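Long-range contact in YjbQ family protein (Sulfolobus tokodaii, PDB 1VE0), which is of unknown function but binds zinc and belongs to the UPF0047 (YjbQ) family: residues C46-N51 with I114-F119. Sequence-based numbering, arbitrary orientation.
Sequences CAIIIN and IILLEF
Strands 46-51 and 113-118 are antiparallel neighbours in a three-stranded sheet, 113-118 in the middle and 46-51 outermost within this chain; the axes of residues 46-51 and 114-118 run at 153° and approach to 4.7 Å. Two hydrogen-bonded pairs fix the register. Ala47 N reaches Leu117 O at 2.9 Å, and Leu117 N returns to Ala47 O almost straight (176° at the hydrogen); Ile49 and Ile115 exchange the same two bonds, with Ile49 N to Ile115 O at 3.1 Å.

On the face of Ala47, Ile49, Ile115 and Leu117, Ile49 has CG1 set between its backbone N and carbonyl carbon (chi1 64°), which lays CG1 3.7 Å from Ile115 CB and leaves CG2 beside Leu117 CD1 at 3.8 Å. With an alanine in its place, Ile115 CB and Leu117 CD1 would probably lose this shared neighbour, and a gap would open toward Phe61. On the other face Leu116 CD1 lies 3.8 Å from Cys46 SG and 3.9 Å from Ile48 CD1, while Ile50 and Ile114 lie side by side, with Ile50 CD1 3.8 Å from Ile114 CG1.

At the Asn51 end, OD1 bonds to His87, a zinc ligand, of the second subunit. The four bonds satisfy the facing N and O atoms of both pairs in a buried, largely aliphatic setting, while Glu118 meets Arg125 in a salt bridge and Asp120 N by hydrogen bond.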
# COMPACT_ATOMS: atom_id res chain seq x y z
N CYS A 46 12.44 -5.94 1.76
CA CYS A 46 11.82 -5.92 3.08
C CYS A 46 10.64 -4.96 2.91
O CYS A 46 10.63 -4.18 1.95
CB CYS A 46 12.82 -5.49 4.18
SG CYS A 46 13.49 -3.82 4.11
N ALA A 47 9.64 -5.04 3.77
CA ALA A 47 8.47 -4.18 3.65
C ALA A 47 8.02 -3.62 4.99
O ALA A 47 8.51 -4.03 6.05
CB ALA A 47 7.33 -4.94 3.00
N ILE A 48 7.08 -2.67 4.93
CA ILE A 48 6.53 -2.02 6.13
C ILE A 48 5.03 -2.27 6.18
O ILE A 48 4.34 -2.16 5.16
CB ILE A 48 6.75 -0.46 6.10
CG1 ILE A 48 8.25 -0.11 6.13
CG2 ILE A 48 6.03 0.21 7.27
CD1 ILE A 48 8.98 -0.51 7.42
N ILE A 49 4.52 -2.63 7.35
CA ILE A 49 3.09 -2.84 7.54
C ILE A 49 2.75 -2.18 8.86
O ILE A 49 3.66 -1.93 9.67
CB ILE A 49 2.69 -4.35 7.70
CG1 ILE A 49 3.31 -4.93 8.99
CG2 ILE A 49 3.12 -5.16 6.49
CD1 ILE A 49 2.88 -6.36 9.28
N ILE A 50 1.47 -1.86 9.06
CA ILE A 50 1.00 -1.30 10.33
C ILE A 50 0.02 -2.34 10.85
O ILE A 50 -1.05 -2.53 10.27
CB ILE A 50 0.21 0.03 10.16
CG1 ILE A 50 1.01 1.05 9.37
CG2 ILE A 50 -0.14 0.60 11.56
CD1 ILE A 50 2.37 1.36 9.95
N ASN A 51 0.38 -3.04 11.92
CA ASN A 51 -0.52 -4.04 12.47
C ASN A 51 -0.21 -4.40 13.92
O ASN A 51 0.54 -3.69 14.58
CB ASN A 51 -0.52 -5.28 11.58
CG ASN A 51 -1.89 -5.92 11.48
OD1 ASN A 51 -2.28 -6.72 12.33
ND2 ASN A 51 -2.65 -5.53 10.45
N ILE A 114 4.06 -0.16 14.19
CA ILE A 114 4.71 -0.03 12.90
C ILE A 114 5.69 -1.20 12.88
O ILE A 114 6.54 -1.32 13.75
CB ILE A 114 5.44 1.31 12.81
CG1 ILE A 114 4.42 2.44 13.01
CG2 ILE A 114 6.14 1.44 11.44
CD1 ILE A 114 5.01 3.83 13.07
N ILE A 115 5.55 -2.06 11.89
CA ILE A 115 6.39 -3.25 11.81
C ILE A 115 7.22 -3.39 10.54
O ILE A 115 6.71 -3.19 9.43
CB ILE A 115 5.49 -4.51 11.94
CG1 ILE A 115 4.78 -4.49 13.30
CG2 ILE A 115 6.33 -5.77 11.75
CD1 ILE A 115 3.57 -5.39 13.37
N LEU A 116 8.50 -3.74 10.69
CA LEU A 116 9.34 -3.97 9.51
C LEU A 116 9.36 -5.49 9.28
O LEU A 116 9.62 -6.25 10.20
CB LEU A 116 10.77 -3.47 9.73
CG LEU A 116 11.83 -3.98 8.74
CD1 LEU A 116 11.53 -3.49 7.34
CD2 LEU A 116 13.20 -3.50 9.17
N LEU A 117 9.05 -5.92 8.06
CA LEU A 117 9.05 -7.34 7.72
C LEU A 117 10.24 -7.58 6.82
O LEU A 117 10.40 -6.92 5.79
CB LEU A 117 7.74 -7.76 7.01
CG LEU A 117 6.43 -7.71 7.83
CD1 LEU A 117 5.27 -8.22 6.95
CD2 LEU A 117 6.54 -8.59 9.09
N GLU A 118 11.09 -8.52 7.23
CA GLU A 118 12.32 -8.88 6.52
C GLU A 118 12.14 -10.23 5.85
O GLU A 118 11.67 -11.18 6.46
CB GLU A 118 13.46 -8.92 7.55
CG GLU A 118 14.79 -9.49 7.07
CD GLU A 118 15.47 -8.64 6.03
OE1 GLU A 118 15.07 -8.74 4.85
OE2 GLU A 118 16.39 -7.87 6.39
N PHE A 119 12.53 -10.32 4.57
CA PHE A 119 12.41 -11.56 3.83
C PHE A 119 13.74 -11.98 3.22
O PHE A 119 13.82 -13.01 2.57
CB PHE A 119 11.37 -11.42 2.71
CG PHE A 119 10.06 -10.86 3.17
CD1 PHE A 119 9.70 -9.55 2.87
CD2 PHE A 119 9.20 -11.62 3.95
CE1 PHE A 119 8.50 -9.01 3.34
CE2 PHE A 119 8.00 -11.09 4.43
CZ PHE A 119 7.66 -9.78 4.12